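PDB 3V10: rhusiopathiae surface protein B from Erysipelothrix rhusiopathiae, which is a surface protein of the cell wall that probably binds collagen, here represented by its collagen-binding region. Local coordinates for residues A[167-172]-A[200-205]; A[224-229]-A[235-240]; A[249-254]-A[259-264]; A[263-268]-A[277-282]. One frame throughout, in Å; residues are numbered along the deposited sequence.

Contact 1: A[167-172]-A[200-205]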
loop_
_atom_site.group_PDB
_atom_site.type_symbol
_atom_site.label_atom_id
_atom_site.label_comp_id
_atom_site.label_asym_id
_atom_site.label_seq_id
_atom_site.Cartn_x
_atom_site.Cartn_y
_atom_site.Cartn_z
ATOM N N TYR A 167 -14.832 13.330 11.741
ATOM C CA TYR A 167 -13.418 12.965 11.729
ATOM C C TYR A 167 -13.148 11.526 11.342
ATOM O O TYR A 167 -13.817 10.605 11.806
ATOM C CB TYR A 167 -12.791 13.217 13.109
ATOM C CG TYR A 167 -11.370 12.677 13.252
ATOM C CD1 TYR A 167 -10.317 13.259 12.561
ATOM C CD2 TYR A 167 -11.103 11.560 14.045
ATOM C CE1 TYR A 167 -9.022 12.744 12.648
ATOM C CE2 TYR A 167 -9.816 11.030 14.143
ATOM C CZ TYR A 167 -8.777 11.632 13.435
ATOM O OH TYR A 167 -7.501 11.132 13.502
ATOM N N TRP A 168 -12.159 11.338 10.477
ATOM C CA TRP A 168 -11.747 9.998 10.093
ATOM C C TRP A 168 -10.335 10.093 9.542
ATOM O O TRP A 168 -9.909 11.143 9.063
ATOM C CB TRP A 168 -12.709 9.378 9.071
ATOM C CG TRP A 168 -12.513 9.820 7.665
ATOM C CD1 TRP A 168 -11.677 9.263 6.737
ATOM C CD2 TRP A 168 -13.178 10.901 7.013
ATOM N NE1 TRP A 168 -11.788 9.934 5.540
ATOM C CE2 TRP A 168 -12.701 10.945 5.683
ATOM C CE3 TRP A 168 -14.134 11.841 7.421
ATOM C CZ2 TRP A 168 -13.149 11.894 4.757
ATOM C CZ3 TRP A 168 -14.582 12.786 6.496
ATOM C CH2 TRP A 168 -14.087 12.802 5.182
ATOM N N LYS A 169 -9.604 8.994 9.649
ATOM C CA LYS A 169 -8.234 8.946 9.177
ATOM C C LYS A 169 -8.073 7.832 8.148
ATOM O O LYS A 169 -8.759 6.817 8.205
ATOM C CB LYS A 169 -7.300 8.704 10.363
ATOM C CG LYS A 169 -7.533 7.388 11.057
ATOM C CD LYS A 169 -6.483 6.387 10.650
ATOM C CE LYS A 169 -5.164 6.672 11.342
ATOM N NZ LYS A 169 -4.669 8.051 11.095
ATOM N N THR A 170 -7.165 8.034 7.202
ATOM C CA THR A 170 -6.916 7.038 6.169
ATOM C C THR A 170 -5.425 6.951 5.908
ATOM O O THR A 170 -4.659 7.819 6.326
ATOM C CB THR A 170 -7.620 7.400 4.843
ATOM O OG1 THR A 170 -6.988 8.547 4.264
ATOM C CG2 THR A 170 -9.084 7.702 5.079
ATOM N N GLY A 171 -5.014 5.899 5.217
ATOM C CA GLY A 171 -3.603 5.735 4.925
ATOM C C GLY A 171 -3.382 4.717 3.834
ATOM O O GLY A 171 -4.237 3.866 3.577
ATOM N N THR A 172 -2.235 4.813 3.177
ATOM C CA THR A 172 -1.899 3.872 2.123
ATOM C C THR A 172 -0.403 3.931 1.866
ATOM O O THR A 172 0.306 4.777 2.426
ATOM C CB THR A 172 -2.678 4.175 0.817
ATOM O OG1 THR A 172 -2.475 3.103 -0.114
ATOM C CG2 THR A 172 -2.219 5.493 0.190
ATOM N N VAL A 200 -6.793 16.078 18.702
ATOM C CA VAL A 200 -6.603 14.738 18.159
ATOM C C VAL A 200 -5.248 14.238 18.626
ATOM O O VAL A 200 -4.255 14.947 18.515
ATOM C CB VAL A 200 -6.599 14.727 16.612
ATOM C CG1 VAL A 200 -6.231 13.315 16.102
ATOM C CG2 VAL A 200 -7.959 15.140 16.085
ATOM N N ILE A 201 -5.214 13.034 19.183
ATOM C CA ILE A 201 -3.949 12.453 19.606
ATOM C C ILE A 201 -3.768 11.226 18.723
ATOM O O ILE A 201 -4.523 10.257 18.809
ATOM C CB ILE A 201 -3.951 12.049 21.095
ATOM C CG1 ILE A 201 -4.161 13.289 21.972
ATOM C CG2 ILE A 201 -2.613 11.399 21.453
ATOM C CD1 ILE A 201 -4.137 13.004 23.460
ATOM N N ASP A 202 -2.771 11.300 17.848
ATOM C CA ASP A 202 -2.491 10.223 16.914
ATOM C C ASP A 202 -1.255 9.447 17.338
ATOM O O ASP A 202 -0.190 10.023 17.541
ATOM C CB ASP A 202 -2.286 10.802 15.511
ATOM C CG ASP A 202 -2.068 9.726 14.465
ATOM O OD1 ASP A 202 -1.196 8.857 14.674
ATOM O OD2 ASP A 202 -2.760 9.755 13.432
ATOM N N THR A 203 -1.401 8.134 17.474
ATOM C CA THR A 203 -0.280 7.292 17.863
ATOM C C THR A 203 0.101 6.367 16.722
ATOM O O THR A 203 -0.633 5.438 16.392
ATOM C CB THR A 203 -0.611 6.438 19.096
ATOM O OG1 THR A 203 -0.868 7.292 20.221
ATOM C CG2 THR A 203 0.569 5.531 19.427
ATOM N N ILE A 204 1.254 6.627 16.115
ATOM C CA ILE A 204 1.726 5.799 15.011
ATOM C C ILE A 204 2.156 4.458 15.581
ATOM O O ILE A 204 2.907 4.402 16.558
ATOM C CB ILE A 204 2.907 6.473 14.289
ATOM C CG1 ILE A 204 2.435 7.790 13.675
ATOM C CG2 ILE A 204 3.476 5.546 13.211
ATOM C CD1 ILE A 204 3.565 8.704 13.243
ATOM N N GLY A 205 1.676 3.381 14.967
ATOM C CA GLY A 205 1.993 2.047 15.444
ATOM C C GLY A 205 3.434 1.590 15.326
ATOM O O GLY A 205 4.305 2.317 14.852
#
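Two rows of side chains, Tyr-167 and Lys-169 on strand 167-173 and Val-200 and Asp-202 on strand 198-204, meet in the space between the two sheets of the second, Ig-like domain. The apolar part is small. Tyr-167 and Val-200 reach toward each other from opposite directions, and the CG1 methyl of Val-200 sits obliquely to the ring, 3.6 Å from Tyr-167 OH and 4.1 Å from Tyr-167 CZ. A slim branched residue leaves room for the phenol, whose hydroxyl hydrogen-bonds to Ser-281 OG.

The polar part is a salt bridge whose hydrogen bond is weak and long, with Lys-169 NZ 3.5 Å from Asp-202 OD2. Bends at chi2 to chi4 bring the amine to the carboxylate, and the two side chains cross at about a right angle. The amine's exact place is less sure, because NZ lies implausibly close to the amide of Asn-279, which also sits beside Asp-202 OD2.

A buried lysine, aspartate and asparagine gathered in this way recall the Lys-Asn pair, with an assisting acidic residue, of the internal isopeptide bond in Cna-type domains. The grouping is consistent with such a site; the crowding of Lys-169 NZ and the Asn-279 amide leaves open whether a bond forms, and none is modelled.

Contact 2: A[224-229]-A[235-240]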
loop_
_atom_site.group_PDB
_atom_site.type_symbol
_atom_site.label_atom_id
_atom_site.label_comp_id
_atom_site.label_asym_id
_atom_site.label_seq_id
_atom_site.Cartn_x
_atom_site.Cartn_y
_atom_site.Cartn_z
ATOM N N GLU A 224 -12.870 28.365 -0.189
ATOM C CA GLU A 224 -11.480 28.416 -0.624
ATOM C C GLU A 224 -10.573 27.469 0.131
ATOM O O GLU A 224 -10.666 27.341 1.347
ATOM C CB GLU A 224 -10.941 29.814 -0.429
ATOM C CG GLU A 224 -10.963 30.324 1.000
ATOM C CD GLU A 224 -10.439 31.737 1.041
ATOM O OE1 GLU A 224 -10.334 32.336 2.125
ATOM O OE2 GLU A 224 -10.114 32.267 -0.037
ATOM N N LEU A 225 -9.648 26.861 -0.593
ATOM C CA LEU A 225 -8.704 25.940 0.018
ATOM C C LEU A 225 -7.273 26.428 -0.102
ATOM O O LEU A 225 -6.864 26.951 -1.135
ATOM C CB LEU A 225 -8.842 24.550 -0.608
ATOM C CG LEU A 225 -7.891 23.515 -0.013
ATOM C CD1 LEU A 225 -8.573 22.175 0.025
ATOM C CD2 LEU A 225 -6.607 23.475 -0.824
ATOM N N LYS A 226 -6.528 26.264 0.983
ATOM C CA LYS A 226 -5.134 26.658 1.030
ATOM C C LYS A 226 -4.341 25.479 1.566
ATOM O O LYS A 226 -4.680 24.904 2.604
ATOM C CB LYS A 226 -4.957 27.882 1.935
ATOM C CG LYS A 226 -5.669 27.776 3.269
ATOM C CD LYS A 226 -5.683 29.111 3.999
ATOM C CE LYS A 226 -4.280 29.591 4.317
ATOM N NZ LYS A 226 -4.310 30.868 5.080
ATOM N N HIS A 227 -3.307 25.100 0.828
ATOM C CA HIS A 227 -2.445 23.991 1.212
ATOM C C HIS A 227 -1.239 24.628 1.896
ATOM O O HIS A 227 -0.393 25.227 1.234
ATOM C CB HIS A 227 -2.021 23.213 -0.042
ATOM C CG HIS A 227 -1.164 22.018 0.242
ATOM N ND1 HIS A 227 -1.587 20.963 1.022
ATOM C CD2 HIS A 227 0.093 21.708 -0.157
ATOM C CE1 HIS A 227 -0.629 20.057 1.091
ATOM N NE2 HIS A 227 0.402 20.485 0.385
ATOM N N ILE A 228 -1.168 24.515 3.221
ATOM C CA ILE A 228 -0.070 25.120 3.974
ATOM C C ILE A 228 0.811 24.108 4.708
ATOM O O ILE A 228 0.563 22.903 4.673
ATOM C CB ILE A 228 -0.601 26.157 5.006
ATOM C CG1 ILE A 228 -1.398 25.456 6.109
ATOM C CG2 ILE A 228 -1.481 27.190 4.298
ATOM C CD1 ILE A 228 -1.911 26.408 7.191
ATOM N N SER A 229 1.847 24.611 5.372
ATOM C CA SER A 229 2.771 23.751 6.102
ATOM C C SER A 229 2.395 23.669 7.572
ATOM O O SER A 229 1.565 24.436 8.051
ATOM C CB SER A 229 4.200 24.286 5.991
ATOM O OG SER A 229 4.331 25.510 6.698
ATOM N N LYS A 235 1.302 28.836 13.416
ATOM C CA LYS A 235 1.293 30.284 13.608
ATOM C C LYS A 235 -0.076 30.927 13.421
ATOM O O LYS A 235 -0.308 32.040 13.902
ATOM C CB LYS A 235 2.281 30.955 12.647
ATOM C CG LYS A 235 3.725 30.501 12.792
ATOM C CD LYS A 235 4.665 31.356 11.938
ATOM C CE LYS A 235 4.334 31.276 10.451
ATOM N NZ LYS A 235 4.535 29.906 9.907
ATOM N N GLU A 236 -0.987 30.237 12.742
ATOM C CA GLU A 236 -2.304 30.806 12.474
ATOM C C GLU A 236 -3.539 30.058 12.967
ATOM O O GLU A 236 -4.487 30.682 13.448
ATOM C CB GLU A 236 -2.478 31.022 10.967
ATOM C CG GLU A 236 -1.488 31.970 10.318
ATOM C CD GLU A 236 -1.745 32.120 8.829
ATOM O OE1 GLU A 236 -1.669 31.106 8.100
ATOM O OE2 GLU A 236 -2.027 33.254 8.387
ATOM N N TYR A 237 -3.541 28.733 12.853
ATOM C CA TYR A 237 -4.728 27.965 13.224
ATOM C C TYR A 237 -4.709 27.089 14.467
ATOM O O TYR A 237 -5.762 26.759 15.004
ATOM C CB TYR A 237 -5.164 27.116 12.032
ATOM C CG TYR A 237 -5.375 27.917 10.774
ATOM C CD1 TYR A 237 -4.300 28.272 9.954
ATOM C CD2 TYR A 237 -6.648 28.359 10.417
ATOM C CE1 TYR A 237 -4.492 29.049 8.812
ATOM C CE2 TYR A 237 -6.849 29.137 9.277
ATOM C CZ TYR A 237 -5.771 29.478 8.483
ATOM O OH TYR A 237 -5.976 30.251 7.366
ATOM N N GLY A 238 -3.532 26.695 14.926
ATOM C CA GLY A 238 -3.493 25.853 16.102
ATOM C C GLY A 238 -2.103 25.372 16.431
ATOM O O GLY A 238 -1.127 26.076 16.187
ATOM N N THR A 239 -2.015 24.166 16.981
ATOM C CA THR A 239 -0.729 23.605 17.359
ATOM C C THR A 239 -0.628 22.133 16.993
ATOM O O THR A 239 -1.528 21.341 17.278
ATOM C CB THR A 239 -0.482 23.728 18.883
ATOM O OG1 THR A 239 -0.666 25.089 19.300
ATOM C CG2 THR A 239 0.943 23.290 19.231
ATOM N N ILE A 240 0.472 21.778 16.345
ATOM C CA ILE A 240 0.731 20.394 15.986
ATOM C C ILE A 240 2.066 20.055 16.627
ATOM O O ILE A 240 3.065 20.745 16.407
ATOM C CB ILE A 240 0.831 20.204 14.466
ATOM C CG1 ILE A 240 -0.556 20.342 13.835
ATOM C CG2 ILE A 240 1.423 18.836 14.148
ATOM C CD1 ILE A 240 -0.552 20.247 12.320
#
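Lys-226 and Tyr-237 form the strongest link between strand 224-229 and the turn that follows helix 230-236: Lys-226 NZ donates to Tyr-237 OH over 2.9 Å. The amine comes in at the edge of the phenol, near the plane of the ring, so this is an ordinary hydrogen bond to the hydroxyl and not a cation-pi contact. The two side chains approach from opposite directions, and the long, flexible lysine suits the task of spanning the gap; a bend at chi3 (-62°) turns its end to the tyrosine. That end runs beside the hydroxyl, with Lys-226 CD and CE each 3.6 Å from Tyr-237 OH. Glu-236 adds a looser attraction, its OE1 4.0 Å from Lys-226 NZ, beyond a salt bridge, which would probably favour the positive charge.

Packing lies next to the polar pair. The CD1 methyl of Ile-228 rests obliquely against the ring, 4.0 Å from Tyr-237 CE1. An amphipathic tyrosine fits here because its ring can meet the isoleucine while its hydroxyl reaches the partly exposed lysine amine. Val-219 of the adjoining strand 208-221 touches Lys-226, Ile-228 and Tyr-237 alike.

Between the segments the chain makes one short helix, which Ser-229 starts as N-cap by bonding through OG to the backbone N of Ala-232. Strand 224-229 is the outermost strand of one sheet and strand 239-243 belongs to the other, so this strand-helix-strand passage is a crossover connection between the two sheets of an Ig-like beta sandwich.

Contact 3: A[249-254]-A[259-264]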
loop_
_atom_site.group_PDB
_atom_site.type_symbol
_atom_site.label_atom_id
_atom_site.label_comp_id
_atom_site.label_asym_id
_atom_site.label_seq_id
_atom_site.Cartn_x
_atom_site.Cartn_y
_atom_site.Cartn_z
ATOM N N VAL A 249 -2.738 17.150 17.360
ATOM C CA VAL A 249 -3.268 18.301 16.650
ATOM C C VAL A 249 -4.282 18.963 17.567
ATOM O O VAL A 249 -5.231 18.319 18.021
ATOM C CB VAL A 249 -3.986 17.882 15.341
ATOM C CG1 VAL A 249 -4.528 19.114 14.613
ATOM C CG2 VAL A 249 -3.024 17.115 14.449
ATOM N N MET A 250 -4.067 20.245 17.848
ATOM C CA MET A 250 -4.964 21.004 18.704
ATOM C C MET A 250 -5.463 22.219 17.933
ATOM O O MET A 250 -4.669 22.982 17.371
ATOM C CB MET A 250 -4.238 21.427 19.991
ATOM C CG MET A 250 -3.932 20.257 20.923
ATOM S SD MET A 250 -2.851 20.664 22.336
ATOM C CE MET A 250 -1.291 20.133 21.679
ATOM N N ILE A 251 -6.780 22.383 17.880
ATOM C CA ILE A 251 -7.378 23.505 17.162
ATOM C C ILE A 251 -8.366 24.267 18.041
ATOM O O ILE A 251 -9.385 23.722 18.465
ATOM C CB ILE A 251 -8.125 23.024 15.901
ATOM C CG1 ILE A 251 -7.199 22.163 15.040
ATOM C CG2 ILE A 251 -8.614 24.230 15.097
ATOM C CD1 ILE A 251 -7.889 21.514 13.857
ATOM N N PRO A 252 -8.069 25.541 18.337
ATOM C CA PRO A 252 -8.965 26.351 19.173
ATOM C C PRO A 252 -10.354 26.471 18.549
ATOM O O PRO A 252 -10.491 26.503 17.332
ATOM C CB PRO A 252 -8.255 27.702 19.229
ATOM C CG PRO A 252 -6.810 27.331 19.114
ATOM C CD PRO A 252 -6.824 26.272 18.037
ATOM N N LYS A 253 -11.376 26.547 19.395
ATOM C CA LYS A 253 -12.762 26.655 18.950
ATOM C C LYS A 253 -13.026 27.639 17.786
ATOM O O LYS A 253 -13.669 27.260 16.805
ATOM C CB LYS A 253 -13.645 27.009 20.154
ATOM C CG LYS A 253 -15.110 27.187 19.826
ATOM C CD LYS A 253 -15.890 27.635 21.053
ATOM C CE LYS A 253 -17.367 27.851 20.749
ATOM N NZ LYS A 253 -18.094 28.393 21.942
ATOM N N GLU A 254 -12.528 28.878 17.886
ATOM C CA GLU A 254 -12.740 29.896 16.831
ATOM C C GLU A 254 -12.068 29.558 15.502
ATOM O O GLU A 254 -12.522 29.986 14.445
ATOM C CB GLU A 254 -12.256 31.321 17.247
ATOM C CG GLU A 254 -11.956 31.612 18.736
ATOM C CD GLU A 254 -13.175 31.483 19.641
ATOM O OE1 GLU A 254 -14.300 31.431 19.107
ATOM O OE2 GLU A 254 -13.025 31.420 20.886
ATOM N N THR A 259 -14.589 25.116 9.490
ATOM C CA THR A 259 -13.389 24.927 8.688
ATOM C C THR A 259 -12.927 23.476 8.697
ATOM O O THR A 259 -12.894 22.835 9.747
ATOM C CB THR A 259 -12.244 25.821 9.209
ATOM O OG1 THR A 259 -12.644 27.197 9.141
ATOM C CG2 THR A 259 -10.985 25.627 8.375
ATOM N N THR A 260 -12.584 22.965 7.518
ATOM C CA THR A 260 -12.103 21.596 7.386
ATOM C C THR A 260 -10.581 21.613 7.344
ATOM O O THR A 260 -9.982 22.353 6.560
ATOM C CB THR A 260 -12.610 20.933 6.090
ATOM O OG1 THR A 260 -14.039 20.864 6.112
ATOM C CG2 THR A 260 -12.045 19.524 5.952
ATOM N N PHE A 261 -9.964 20.798 8.192
ATOM C CA PHE A 261 -8.514 20.705 8.253
ATOM C C PHE A 261 -8.096 19.302 7.865
ATOM O O PHE A 261 -8.509 18.327 8.492
ATOM C CB PHE A 261 -8.015 21.002 9.667
ATOM C CG PHE A 261 -8.291 22.403 10.126
ATOM C CD1 PHE A 261 -7.412 23.435 9.822
ATOM C CD2 PHE A 261 -9.440 22.690 10.853
ATOM C CE1 PHE A 261 -7.672 24.741 10.239
ATOM C CE2 PHE A 261 -9.710 23.988 11.274
ATOM C CZ PHE A 261 -8.822 25.016 10.967
ATOM N N THR A 262 -7.285 19.200 6.821
ATOM C CA THR A 262 -6.795 17.912 6.371
ATOM C C THR A 262 -5.302 17.870 6.652
ATOM O O THR A 262 -4.508 18.462 5.924
ATOM C CB THR A 262 -7.031 17.711 4.865
ATOM O OG1 THR A 262 -8.420 17.915 4.569
ATOM C CG2 THR A 262 -6.641 16.301 4.450
ATOM N N VAL A 263 -4.936 17.194 7.735
ATOM C CA VAL A 263 -3.538 17.058 8.118
ATOM C C VAL A 263 -2.955 15.834 7.420
ATOM O O VAL A 263 -3.469 14.724 7.571
ATOM C CB VAL A 263 -3.390 16.875 9.653
ATOM C CG1 VAL A 263 -1.926 16.696 10.022
ATOM C CG2 VAL A 263 -3.972 18.081 10.384
ATOM N N THR A 264 -1.888 16.035 6.651
ATOM C CA THR A 264 -1.251 14.929 5.954
ATOM C C THR A 264 0.192 14.776 6.418
ATOM O O THR A 264 0.823 15.736 6.857
ATOM C CB THR A 264 -1.271 15.133 4.419
ATOM O OG1 THR A 264 -0.587 16.346 4.081
ATOM C CG2 THR A 264 -2.709 15.211 3.918
#
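The interior of a beta sandwich is where this contact belongs: Ile-251 and Val-249 project from strand 246-251 of one sheet toward Phe-261 and Val-263 on strand 260-269 of the other. The principal meeting is a CH-pi contact. The CD1 methyl of Ile-251 stands over a face of the Phe-261 ring, 4.0 Å from its centroid and 29° off the ring normal. It leans to one side of the ring, so that its nearest carbon is Phe-261 CD2 at 3.6 Å. The second branch works as well, Ile-251 CG2 lying 4.0 Å from Phe-261 CE2. With CG1 beside the backbone N (chi1 -53°), CG2 is anti to that nitrogen and lies on the same side of the ring as CD1, so both methyls press on one face.

On the opposite face, Thr-259 CG2 lies 3.4 Å from the ring plane, offset toward the rim, so methyls flank the aromatic on both sides. One step along, Val-249 CG2 and Val-263 CG2 touch methyl to methyl at 4.3 Å, a looser fit. Branched aliphatic residues suit these buried strand positions, since they fill the layer without any polar atom that would need a partner; the broad phenylalanine spans more of the gap and also meets Val-219.

Backbone bonds keep each row in its own sheet, Ile-251 with Val-198 and Phe-261 with Ile-187. Pro-252, just after strand 246-251, is at the N-cap position of the short helix 253-256, which carries the chain toward strand 260-269. Apolar residues facing each other between two sheets form the core of a beta sandwich, here that of an Ig-like domain.

Contact 4: A[263-268]-A[277-282]; sequences VTYDTR and YKNSST
Strands 260-269 and 276-286, which carry Tyr-265 and Asn-279, run in roughly opposite senses but lie in different sheets, so the two segments do not pair through their backbones: the CA atoms of Tyr-265 and Asn-279 are 12.0 Å apart. Backbone bonds tie Tyr-265 instead to Trp-183 of its own sheet.

The long phenol spans most of the distance, and the asparagine side chain meets it from the opposite direction. Tyr-265 carries its CG between the backbone N and the carbonyl carbon (chi1 63°), directing the ring to the opposite strand. There the asparagine amide meets the hydroxyl end at the ring edge, near the ring plane, with the two planes 71° apart. Tyr-265 OH is 3.0 Å from the atom modelled as Asn-279 ND2, although the amide is probably turned over and the nature of this pair stays open. This is the interior of the Ig-like sandwich, and Asn-279 occupies a place consistent with the asparagine of the isopeptide site in Cna-type domains.

The hydroxyl has a firm partner in Asp-202 OD2, to which it is hydrogen-bonded, so a tyrosine suits the spot by delivering a polar group to a buried carboxylate. Its ring is packed against Leu-210 and Ile-215 on the neighbouring strand 208-221, while Asn-279 touches Ile-204 and Trp-183.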
loop_
_atom_site.group_PDB
_atom_site.type_symbol
_atom_site.label_atom_id
_atom_site.label_comp_id
_atom_site.label_asym_id
_atom_site.label_seq_id
_atom_site.Cartn_x
_atom_site.Cartn_y
_atom_site.Cartn_z
ATOM N N VAL A 263 -4.936 17.194 7.735
ATOM C CA VAL A 263 -3.538 17.058 8.118
ATOM C C VAL A 263 -2.955 15.834 7.420
ATOM O O VAL A 263 -3.469 14.724 7.571
ATOM C CB VAL A 263 -3.390 16.875 9.653
ATOM C CG1 VAL A 263 -1.926 16.696 10.022
ATOM C CG2 VAL A 263 -3.972 18.081 10.384
ATOM N N THR A 264 -1.888 16.035 6.651
ATOM C CA THR A 264 -1.251 14.929 5.954
ATOM C C THR A 264 0.192 14.776 6.418
ATOM O O THR A 264 0.823 15.736 6.857
ATOM C CB THR A 264 -1.271 15.133 4.419
ATOM O OG1 THR A 264 -0.587 16.346 4.081
ATOM C CG2 THR A 264 -2.709 15.211 3.918
ATOM N N TYR A 265 0.700 13.556 6.342
ATOM C CA TYR A 265 2.074 13.275 6.737
ATOM C C TYR A 265 2.468 11.900 6.233
ATOM O O TYR A 265 1.619 11.119 5.801
ATOM C CB TYR A 265 2.240 13.328 8.265
ATOM C CG TYR A 265 1.449 12.295 9.033
ATOM C CD1 TYR A 265 0.115 12.524 9.378
ATOM C CD2 TYR A 265 2.029 11.084 9.416
ATOM C CE1 TYR A 265 -0.620 11.577 10.083
ATOM C CE2 TYR A 265 1.297 10.124 10.122
ATOM C CZ TYR A 265 -0.026 10.380 10.451
ATOM O OH TYR A 265 -0.761 9.447 11.143
ATOM N N ASP A 266 3.761 11.614 6.292
ATOM C CA ASP A 266 4.273 10.330 5.841
ATOM C C ASP A 266 4.950 9.584 6.975
ATOM O O ASP A 266 5.423 10.187 7.941
ATOM C CB ASP A 266 5.325 10.508 4.734
ATOM C CG ASP A 266 4.831 11.347 3.573
ATOM O OD1 ASP A 266 3.607 11.430 3.364
ATOM O OD2 ASP A 266 5.685 11.909 2.851
ATOM N N THR A 267 4.985 8.264 6.860
ATOM C CA THR A 267 5.704 7.452 7.827
ATOM C C THR A 267 6.614 6.568 6.986
ATOM O O THR A 267 6.397 6.409 5.783
ATOM C CB THR A 267 4.788 6.575 8.700
ATOM O OG1 THR A 267 4.142 5.585 7.893
ATOM C CG2 THR A 267 3.763 7.438 9.417
ATOM N N ARG A 268 7.634 6.009 7.620
ATOM C CA ARG A 268 8.595 5.170 6.927
ATOM C C ARG A 268 8.756 3.869 7.684
ATOM O O ARG A 268 9.018 3.871 8.882
ATOM C CB ARG A 268 9.930 5.915 6.835
ATOM C CG ARG A 268 11.045 5.191 6.106
ATOM C CD ARG A 268 12.109 6.198 5.700
ATOM N NE ARG A 268 11.538 7.186 4.791
ATOM C CZ ARG A 268 12.096 8.348 4.475
ATOM N NH1 ARG A 268 13.269 8.696 4.993
ATOM N NH2 ARG A 268 11.467 9.170 3.645
ATOM N N TYR A 277 1.001 -2.105 9.108
ATOM C CA TYR A 277 1.551 -0.886 9.706
ATOM C C TYR A 277 0.334 -0.107 10.165
ATOM O O TYR A 277 -0.409 0.435 9.351
ATOM C CB TYR A 277 2.350 -0.097 8.672
ATOM C CG TYR A 277 3.576 -0.846 8.206
ATOM C CD1 TYR A 277 4.695 -0.977 9.031
ATOM C CD2 TYR A 277 3.595 -1.483 6.967
ATOM C CE1 TYR A 277 5.802 -1.729 8.634
ATOM C CE2 TYR A 277 4.690 -2.237 6.564
ATOM C CZ TYR A 277 5.787 -2.359 7.394
ATOM O OH TYR A 277 6.861 -3.114 6.974
ATOM N N LYS A 278 0.132 -0.065 11.478
ATOM C CA LYS A 278 -1.041 0.588 12.044
ATOM C C LYS A 278 -0.864 2.017 12.525
ATOM O O LYS A 278 0.246 2.500 12.718
ATOM C CB LYS A 278 -1.573 -0.242 13.216
ATOM C CG LYS A 278 -1.767 -1.718 12.909
ATOM C CD LYS A 278 -2.295 -2.465 14.127
ATOM C CE LYS A 278 -2.407 -3.959 13.852
ATOM N NZ LYS A 278 -1.079 -4.578 13.621
ATOM N N ASN A 279 -2.001 2.675 12.727
ATOM C CA ASN A 279 -2.045 4.034 13.231
ATOM C C ASN A 279 -3.391 4.165 13.930
ATOM O O ASN A 279 -4.428 3.829 13.358
ATOM C CB ASN A 279 -1.948 5.047 12.092
ATOM C CG ASN A 279 -1.863 6.472 12.594
ATOM O OD1 ASN A 279 -1.049 6.790 13.459
ATOM N ND2 ASN A 279 -2.701 7.339 12.050
ATOM N N SER A 280 -3.374 4.632 15.169
ATOM C CA SER A 280 -4.614 4.796 15.910
ATOM C C SER A 280 -4.673 6.234 16.394
ATOM O O SER A 280 -3.638 6.864 16.587
ATOM C CB SER A 280 -4.666 3.824 17.093
ATOM O OG SER A 280 -3.645 4.083 18.043
ATOM N N SER A 281 -5.876 6.763 16.557
ATOM C CA SER A 281 -6.017 8.136 17.029
ATOM C C SER A 281 -7.287 8.306 17.845
ATOM O O SER A 281 -8.221 7.506 17.732
ATOM C CB SER A 281 -6.020 9.114 15.843
ATOM O OG SER A 281 -7.189 8.978 15.041
ATOM N N THR A 282 -7.301 9.331 18.691
ATOM C CA THR A 282 -8.461 9.640 19.512
ATOM C C THR A 282 -8.764 11.117 19.306
ATOM O O THR A 282 -7.870 11.910 19.017
ATOM C CB THR A 282 -8.198 9.353 21.014
ATOM O OG1 THR A 282 -7.131 10.182 21.494
ATOM C CG2 THR A 282 -7.813 7.889 21.207
#

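Overall arrangement
Contacts 1, 3 and 4 join the two sheets of one Ig-like domain, and contact 2 packs an edge strand of one sheet against the turn leading into the other. Contacts 1 and 4, with centres 5 Å apart, share a polar cluster around the presumed isopeptide site, and the backbones of Thr-203 and Ser-280 pair beside it. Contacts 2 and 3, about 8 Å between centres, adjoin: the rings of Tyr-237 and Phe-261, with CD2 of the former 3.8 Å from CE1 of the latter, link a polar surface contact to the apolar core. The halves are tied together by strand 260-269, shared by contacts 3 and 4, and by the Val-200 to Val-249 backbone bond between contacts 1 and 3.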